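Local coordinates for protein PES4 (Saccharomyces cerevisiae, PDB 6EXX) that probably binds RNA, such as mRNA 3'-untranslated regions and poly(A) or poly(U) tracts, this chain being its fourth RNA recognition motif, at residues G47-R52 against T58-F63; S3-E8 against N62-R67; E17-L22 against I33-Y38. One frame throughout, in Å; residues are numbered along the deposited sequence.

Contact 1: G47-R52 against T58-F63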
# COMPACT_ATOMS: atom_id res chain seq x y z
N GLY A 47 0.59 -2.87 6.57
CA GLY A 47 1.59 -1.85 6.74
C GLY A 47 1.08 -0.53 6.25
O GLY A 47 -0.13 -0.25 6.34
N PHE A 48 1.97 0.29 5.71
CA PHE A 48 1.57 1.60 5.24
C PHE A 48 2.56 2.14 4.24
O PHE A 48 3.70 1.67 4.14
CB PHE A 48 1.42 2.58 6.41
CG PHE A 48 2.69 2.81 7.17
CD1 PHE A 48 3.60 3.78 6.76
CD2 PHE A 48 2.98 2.07 8.30
CE1 PHE A 48 4.78 3.99 7.46
CE2 PHE A 48 4.15 2.28 9.00
CZ PHE A 48 5.05 3.24 8.59
N ILE A 49 2.11 3.15 3.50
CA ILE A 49 3.00 3.97 2.70
C ILE A 49 2.79 5.40 3.15
O ILE A 49 1.67 5.91 3.16
CB ILE A 49 2.74 3.86 1.18
CG1 ILE A 49 2.76 2.40 0.72
CG2 ILE A 49 3.77 4.70 0.44
CD1 ILE A 49 2.28 2.21 -0.72
N LYS A 50 3.89 6.05 3.54
CA LYS A 50 3.86 7.44 3.98
C LYS A 50 4.32 8.29 2.82
O LYS A 50 5.45 8.16 2.36
CB LYS A 50 4.77 7.67 5.18
CG LYS A 50 4.65 9.08 5.75
CD LYS A 50 5.79 9.46 6.69
CE LYS A 50 5.94 8.51 7.85
NZ LYS A 50 7.05 8.98 8.72
N PHE A 51 3.42 9.15 2.34
CA PHE A 51 3.68 10.02 1.20
C PHE A 51 3.98 11.45 1.64
O PHE A 51 3.59 11.89 2.72
CB PHE A 51 2.48 10.04 0.26
CG PHE A 51 2.17 8.70 -0.35
CD1 PHE A 51 2.82 8.29 -1.50
CD2 PHE A 51 1.21 7.87 0.21
CE1 PHE A 51 2.52 7.08 -2.07
CE2 PHE A 51 0.92 6.66 -0.37
CZ PHE A 51 1.58 6.26 -1.50
N ARG A 52 4.67 12.18 0.76
CA ARG A 52 5.02 13.57 1.02
C ARG A 52 3.82 14.50 1.00
O ARG A 52 3.86 15.56 1.62
CB ARG A 52 6.04 14.03 -0.02
CG ARG A 52 7.32 13.24 0.00
CD ARG A 52 8.13 13.46 -1.27
NE ARG A 52 9.35 12.67 -1.26
CZ ARG A 52 10.50 13.05 -0.71
NH1 ARG A 52 10.60 14.23 -0.12
NH2 ARG A 52 11.55 12.24 -0.76
N THR A 58 -2.93 10.06 -3.39
CA THR A 58 -4.13 9.87 -4.19
C THR A 58 -3.91 8.87 -5.32
O THR A 58 -4.75 8.00 -5.55
CB THR A 58 -4.56 11.24 -4.78
OG1 THR A 58 -5.06 12.07 -3.74
CG2 THR A 58 -5.63 11.09 -5.85
N ARG A 59 -2.82 9.03 -6.05
CA ARG A 59 -2.62 8.19 -7.22
C ARG A 59 -2.44 6.72 -6.84
O ARG A 59 -2.97 5.83 -7.51
CB ARG A 59 -1.44 8.70 -8.05
CG ARG A 59 -1.59 10.17 -8.45
CD ARG A 59 -1.01 10.51 -9.82
NE ARG A 59 0.45 10.45 -9.84
CZ ARG A 59 1.26 11.39 -9.36
NH1 ARG A 59 0.78 12.47 -8.77
NH2 ARG A 59 2.57 11.23 -9.46
N ILE A 60 -1.72 6.47 -5.76
CA ILE A 60 -1.50 5.10 -5.32
C ILE A 60 -2.76 4.52 -4.65
O ILE A 60 -3.11 3.36 -4.87
CB ILE A 60 -0.26 5.01 -4.41
CG1 ILE A 60 0.99 5.50 -5.16
CG2 ILE A 60 -0.07 3.60 -3.89
CD1 ILE A 60 1.29 4.76 -6.44
N PHE A 61 -3.46 5.33 -3.86
CA PHE A 61 -4.74 4.93 -3.32
C PHE A 61 -5.69 4.48 -4.42
O PHE A 61 -6.35 3.44 -4.33
CB PHE A 61 -5.39 6.07 -2.54
CG PHE A 61 -6.78 5.76 -2.08
CD1 PHE A 61 -7.00 5.07 -0.91
CD2 PHE A 61 -7.87 6.13 -2.84
CE1 PHE A 61 -8.27 4.77 -0.49
CE2 PHE A 61 -9.15 5.83 -2.41
CZ PHE A 61 -9.34 5.15 -1.24
N ASN A 62 -5.78 5.26 -5.49
CA ASN A 62 -6.69 4.93 -6.56
C ASN A 62 -6.37 3.57 -7.16
O ASN A 62 -7.28 2.80 -7.48
CB ASN A 62 -6.66 6.00 -7.66
CG ASN A 62 -7.36 7.28 -7.26
OD1 ASN A 62 -8.20 7.30 -6.36
ND2 ASN A 62 -7.06 8.35 -7.98
N PHE A 63 -5.09 3.28 -7.33
CA PHE A 63 -4.66 2.02 -7.90
C PHE A 63 -4.95 0.83 -6.98
O PHE A 63 -5.36 -0.24 -7.44
CB PHE A 63 -3.17 2.08 -8.23
CG PHE A 63 -2.66 0.88 -8.98
CD1 PHE A 63 -2.25 -0.25 -8.29
CD2 PHE A 63 -2.60 0.88 -10.36
CE1 PHE A 63 -1.78 -1.36 -8.97
CE2 PHE A 63 -2.12 -0.23 -11.04
CZ PHE A 63 -1.72 -1.35 -10.34
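Phe51 and Ile60 make the main apolar contact between strand 44-51 and helix 54-64. The far corner of the ring does the touching: Phe51 CZ lies 3.7 Å from Ile60 CB, and Phe51 CE1 lies 3.8 Å from Ile60 CG1, so the isoleucine meets the phenyl group obliquely at its branch point. Ile60 CG2 stands anti to the backbone N, which puts this methyl on the strand side of the helix, 3.9 Å from Phe51 CZ.

A looser aliphatic contact lies two residues back along the strand, where Ile49 CD1 comes within 4.2 Å of Ile60 CG2 and the two side chains cross at about a right angle. Within the strand, Ile49 CG2 sits 3.3 Å above one face of the Phe51 ring, offset toward its rim, and probably helps to hold the tilt of the phenyl group.

Leu5, from the neighbouring strand 3-10, and Ala57, from the helix, also touch Phe51. Ile49, Phe51 and Ile60 are all buried and every group that meets is hydrocarbon. Helix and strand are joined here by dispersion and exclusion of water, consistent with shape, not polar pairing, setting their spacing.

Contact 2: S3-E8 against N62-R67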
# COMPACT_ATOMS: atom_id res chain seq x y z
N SER A 3 0.84 12.45 4.06
CA SER A 3 -0.36 11.65 3.88
C SER A 3 0.06 10.20 3.96
O SER A 3 0.94 9.77 3.21
CB SER A 3 -0.99 11.95 2.53
OG SER A 3 -2.23 11.31 2.39
N THR A 4 -0.55 9.46 4.87
CA THR A 4 -0.22 8.06 5.05
C THR A 4 -1.39 7.18 4.66
O THR A 4 -2.51 7.38 5.12
CB THR A 4 0.20 7.78 6.49
OG1 THR A 4 1.29 8.63 6.81
CG2 THR A 4 0.65 6.34 6.65
N LEU A 5 -1.10 6.20 3.82
CA LEU A 5 -2.06 5.22 3.37
C LEU A 5 -1.78 3.93 4.11
O LEU A 5 -0.74 3.31 3.92
CB LEU A 5 -1.88 4.99 1.88
CG LEU A 5 -2.79 3.96 1.22
CD1 LEU A 5 -4.24 4.31 1.45
CD2 LEU A 5 -2.48 3.85 -0.26
N PHE A 6 -2.71 3.52 4.97
CA PHE A 6 -2.61 2.24 5.66
C PHE A 6 -3.22 1.15 4.79
O PHE A 6 -4.24 1.34 4.12
CB PHE A 6 -3.27 2.30 7.03
CG PHE A 6 -2.45 3.07 8.03
CD1 PHE A 6 -2.53 4.45 8.10
CD2 PHE A 6 -1.57 2.41 8.87
CE1 PHE A 6 -1.76 5.16 9.01
CE2 PHE A 6 -0.80 3.12 9.78
CZ PHE A 6 -0.90 4.49 9.84
N LEU A 7 -2.54 0.01 4.79
CA LEU A 7 -2.85 -1.11 3.93
C LEU A 7 -2.99 -2.38 4.75
O LEU A 7 -2.21 -2.61 5.67
CB LEU A 7 -1.72 -1.32 2.92
CG LEU A 7 -1.44 -0.17 1.97
CD1 LEU A 7 -0.23 -0.47 1.11
CD2 LEU A 7 -2.66 0.14 1.10
N GLU A 8 -3.96 -3.22 4.40
CA GLU A 8 -4.07 -4.53 5.00
C GLU A 8 -4.71 -5.49 4.00
O GLU A 8 -5.08 -5.12 2.89
CB GLU A 8 -4.86 -4.46 6.31
CG GLU A 8 -6.32 -4.14 6.12
CD GLU A 8 -7.10 -4.16 7.41
OE1 GLU A 8 -6.57 -3.71 8.45
OE2 GLU A 8 -8.25 -4.62 7.38
N ASN A 62 -5.78 5.26 -5.49
CA ASN A 62 -6.69 4.93 -6.56
C ASN A 62 -6.37 3.57 -7.16
O ASN A 62 -7.28 2.80 -7.48
CB ASN A 62 -6.66 6.00 -7.66
CG ASN A 62 -7.36 7.28 -7.26
OD1 ASN A 62 -8.20 7.30 -6.36
ND2 ASN A 62 -7.06 8.35 -7.98
N PHE A 63 -5.09 3.28 -7.33
CA PHE A 63 -4.66 2.02 -7.90
C PHE A 63 -4.95 0.83 -6.98
O PHE A 63 -5.36 -0.24 -7.44
CB PHE A 63 -3.17 2.08 -8.23
CG PHE A 63 -2.66 0.88 -8.98
CD1 PHE A 63 -2.25 -0.25 -8.29
CD2 PHE A 63 -2.60 0.88 -10.36
CE1 PHE A 63 -1.78 -1.36 -8.97
CE2 PHE A 63 -2.12 -0.23 -11.04
CZ PHE A 63 -1.72 -1.35 -10.34
N LEU A 64 -4.70 1.01 -5.69
CA LEU A 64 -4.77 -0.10 -4.74
C LEU A 64 -6.13 -0.34 -4.13
O LEU A 64 -6.41 -1.47 -3.74
CB LEU A 64 -3.78 0.10 -3.61
CG LEU A 64 -2.31 -0.06 -3.98
CD1 LEU A 64 -1.43 0.35 -2.81
CD2 LEU A 64 -1.99 -1.48 -4.42
N ASN A 65 -6.95 0.68 -4.00
CA ASN A 65 -8.15 0.54 -3.21
C ASN A 65 -9.11 -0.49 -3.80
O ASN A 65 -9.59 -0.33 -4.93
CB ASN A 65 -8.83 1.88 -3.06
CG ASN A 65 -9.94 1.84 -2.06
OD1 ASN A 65 -9.76 1.33 -0.95
ND2 ASN A 65 -11.10 2.35 -2.44
N ASN A 66 -9.36 -1.57 -3.06
CA ASN A 66 -10.22 -2.67 -3.49
C ASN A 66 -9.71 -3.44 -4.69
O ASN A 66 -10.48 -4.14 -5.34
CB ASN A 66 -11.65 -2.21 -3.70
CG ASN A 66 -12.26 -1.69 -2.44
OD1 ASN A 66 -12.03 -2.22 -1.35
ND2 ASN A 66 -13.02 -0.62 -2.57
N ARG A 67 -8.40 -3.35 -4.94
CA ARG A 67 -7.79 -4.12 -6.02
C ARG A 67 -7.55 -5.56 -5.56
O ARG A 67 -7.07 -5.79 -4.45
CB ARG A 67 -6.46 -3.50 -6.44
CG ARG A 67 -5.92 -4.02 -7.74
CD ARG A 67 -4.55 -3.47 -8.05
NE ARG A 67 -4.26 -3.60 -9.47
CZ ARG A 67 -4.65 -2.71 -10.39
NH1 ARG A 67 -5.23 -1.57 -10.03
NH2 ARG A 67 -4.38 -2.95 -11.67
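Leu64 overlaps Leu7 through a single methyl: Leu64 CD1 lies 4.1 Å from Leu7 CD2 and 4.2 Å from Leu7 CD1, so it faces the fork of the strand leucine almost symmetrically. The two side chains cross at about a right angle. Leu7 starts off pointing across the contact rather than into it; with CG anti to its carbonyl carbon (chi1 -62°), its methyl end comes nearer the helix than its root does. The same Leu64 methyl reaches Leu5 more loosely, with Leu5 CD2 at 4.5 Å from Leu64 CD1. Leu64 thus bridges two strand residues that share one side of the sheet. Leu19 of helix 16-25 touches both Leu7 and Leu64 and continues the aliphatic layer.

Polar bonds lie within the segment 62-67 rather than across to the strand; here helix 54-64 ends in a type II beta turn from Leu64 to Arg67. Arg67 N donates to Leu64 O over 3.0 Å and closes that turn. The arginine side chain then folds back along the helix end: its NH1 donates to Phe63 O over 2.9 Å, with an N-H...O angle of 155° and the acceptor close to the guanidinium plane. NH1 also lies 3.3 Å above the centre of the Phe63 ring, while Phe63 CZ lies over the centre of the guanidinium face, a cation-pi contact. Within the turn, Asn65 OD1 is hydrogen-bonded to Thr76 OG1 of strand 72-78.

One arginine nitrogen therefore serves a carbonyl and a ring at once, and the positive guanidinium, bound at the C-terminal end of the helix, is likely to offset part of the negative end of its dipole. Across to the strand the chemistry is purely aliphatic, with methyl groups as the meeting surface.

Contact 3: E17-L22 against I33-Y38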
# COMPACT_ATOMS: atom_id res chain seq x y z
N GLU A 17 8.24 -4.82 -2.79
CA GLU A 17 8.82 -4.62 -4.11
C GLU A 17 7.75 -4.19 -5.11
O GLU A 17 7.98 -3.33 -5.96
CB GLU A 17 9.50 -5.90 -4.58
CG GLU A 17 10.78 -6.23 -3.82
CD GLU A 17 10.55 -6.57 -2.36
OE1 GLU A 17 9.61 -7.32 -2.03
OE2 GLU A 17 11.34 -6.08 -1.52
N PHE A 18 6.58 -4.80 -5.01
CA PHE A 18 5.46 -4.43 -5.86
C PHE A 18 5.04 -2.98 -5.58
O PHE A 18 4.83 -2.20 -6.50
CB PHE A 18 4.30 -5.38 -5.61
CG PHE A 18 3.06 -5.07 -6.39
CD1 PHE A 18 3.08 -5.06 -7.78
CD2 PHE A 18 1.87 -4.80 -5.74
CE1 PHE A 18 1.93 -4.78 -8.48
CE2 PHE A 18 0.72 -4.54 -6.44
CZ PHE A 18 0.75 -4.52 -7.81
N LEU A 19 4.91 -2.63 -4.31
CA LEU A 19 4.50 -1.28 -3.93
C LEU A 19 5.52 -0.24 -4.38
O LEU A 19 5.17 0.84 -4.86
CB LEU A 19 4.26 -1.18 -2.43
CG LEU A 19 3.14 -2.07 -1.89
CD1 LEU A 19 3.09 -1.96 -0.39
CD2 LEU A 19 1.77 -1.74 -2.50
N LYS A 20 6.81 -0.57 -4.25
CA LYS A 20 7.86 0.33 -4.71
C LYS A 20 7.77 0.53 -6.22
O LYS A 20 7.93 1.64 -6.73
CB LYS A 20 9.22 -0.25 -4.33
CG LYS A 20 10.39 0.63 -4.70
CD LYS A 20 11.72 0.08 -4.18
CE LYS A 20 12.17 -1.16 -4.94
NZ LYS A 20 13.44 -1.75 -4.42
N TYR A 21 7.51 -0.55 -6.94
CA TYR A 21 7.33 -0.48 -8.38
C TYR A 21 6.17 0.44 -8.75
O TYR A 21 6.30 1.28 -9.65
CB TYR A 21 7.11 -1.88 -8.93
CG TYR A 21 6.67 -1.93 -10.36
CD1 TYR A 21 7.59 -1.87 -11.40
CD2 TYR A 21 5.32 -2.05 -10.69
CE1 TYR A 21 7.19 -1.93 -12.72
CE2 TYR A 21 4.91 -2.10 -12.00
CZ TYR A 21 5.85 -2.04 -13.01
OH TYR A 21 5.45 -2.09 -14.32
N LEU A 22 5.04 0.31 -8.06
CA LEU A 22 3.89 1.17 -8.35
C LEU A 22 4.25 2.64 -8.17
O LEU A 22 3.89 3.48 -8.99
CB LEU A 22 2.72 0.83 -7.45
CG LEU A 22 2.08 -0.55 -7.64
CD1 LEU A 22 0.94 -0.76 -6.66
CD2 LEU A 22 1.62 -0.79 -9.07
N ILE A 33 7.90 3.06 2.61
CA ILE A 33 7.02 1.92 2.38
C ILE A 33 7.36 0.92 3.46
O ILE A 33 8.52 0.54 3.59
CB ILE A 33 7.24 1.28 1.01
CG1 ILE A 33 6.93 2.29 -0.08
CG2 ILE A 33 6.38 0.02 0.86
CD1 ILE A 33 7.24 1.81 -1.49
N GLN A 34 6.38 0.50 4.25
CA GLN A 34 6.65 -0.37 5.38
C GLN A 34 5.58 -1.43 5.51
O GLN A 34 4.44 -1.12 5.85
CB GLN A 34 6.71 0.46 6.65
CG GLN A 34 6.95 -0.35 7.92
CD GLN A 34 7.51 0.49 9.04
OE1 GLN A 34 8.45 1.26 8.84
NE2 GLN A 34 6.93 0.37 10.22
N ILE A 35 5.92 -2.68 5.24
CA ILE A 35 5.01 -3.80 5.48
C ILE A 35 5.51 -4.53 6.71
O ILE A 35 6.43 -5.33 6.62
CB ILE A 35 4.92 -4.77 4.30
CG1 ILE A 35 4.29 -4.08 3.09
CG2 ILE A 35 4.09 -6.00 4.69
CD1 ILE A 35 4.26 -4.93 1.84
N ASP A 36 4.88 -4.25 7.85
CA ASP A 36 5.39 -4.62 9.16
C ASP A 36 4.48 -5.52 9.97
O ASP A 36 4.77 -5.79 11.13
CB ASP A 36 5.69 -3.34 9.98
CG ASP A 36 4.47 -2.42 10.12
OD1 ASP A 36 3.36 -2.81 9.70
OD2 ASP A 36 4.61 -1.30 10.67
N GLY A 37 3.39 -5.99 9.38
CA GLY A 37 2.47 -6.85 10.09
C GLY A 37 2.08 -8.06 9.28
O GLY A 37 2.04 -8.01 8.06
N TYR A 38 1.79 -9.15 9.98
CA TYR A 38 1.26 -10.36 9.38
C TYR A 38 0.12 -10.88 10.24
O TYR A 38 0.25 -10.97 11.46
CB TYR A 38 2.34 -11.43 9.25
CG TYR A 38 1.84 -12.70 8.62
CD1 TYR A 38 1.60 -12.78 7.25
CD2 TYR A 38 1.59 -13.83 9.39
CE1 TYR A 38 1.14 -13.96 6.68
CE2 TYR A 38 1.13 -15.00 8.83
CZ TYR A 38 0.91 -15.06 7.47
OH TYR A 38 0.45 -16.23 6.91
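CG anti to the carbonyl carbon in Leu19 (chi1 -62°) and CG2 anti to the backbone N in Ile33 bring these branches together, Leu19 CD1 lying 4.0 Å from Ile33 CG2. The pair approaches obliquely. In one of two conformers of Ile35, and so less certainly, the same leucine methyl meets Ile35 CD1 at 3.9 Å. The other arm of Ile33 reaches the helix backbone: Ile33 CD1 is 3.6 Å from Lys20 CA and 4.0 Å from Lys20 CB. The lysine thus contributes the root of its chain, while the rest of it turns from the strand. Were Ile33 shortened to an alanine, a gap would probably open beside Lys20 and Leu19 CD1 would be likely to lose the methyl it rests on.

Gln34, pointing away from the helix, donates through NE2 to Asp36 OD2 over 2.9 Å (N-H...O 173°), on the anti side and well out of the carboxylate plane. A classic beta bulge sets Asp36 and Gly37 opposite Ser46.

Helix and strand run nearly antiparallel, at 160°, the axes of segments 17-22 and 33-38 passing 9.2 Å apart. This is the first helix packed on the second strand, as in the beta-alpha-beta half of an RNA recognition motif.

Strand 3-10 leads into helix 16-25, then strands 32-39 and 44-51, then helix 54-64. Contact 3 therefore closes before contact 1 opens, and it is nested inside the loop that contact 2 closes. Contacts 1 and 2 have centres about 6 Å apart, both use helix 54-64, their segments overlapping at Asn62 and Phe63, and draw on neighbouring strands of one sheet; contact 3 lies about 11 Å from the centre of each. Leu22 of helix 16-25 packs on Phe63 and Leu64, joining the two helices. Together the contacts seat both helices on one side of the antiparallel sheet, the layered RNA recognition motif fold, whose opposite sheet face is the usual RNA-binding surface in this family.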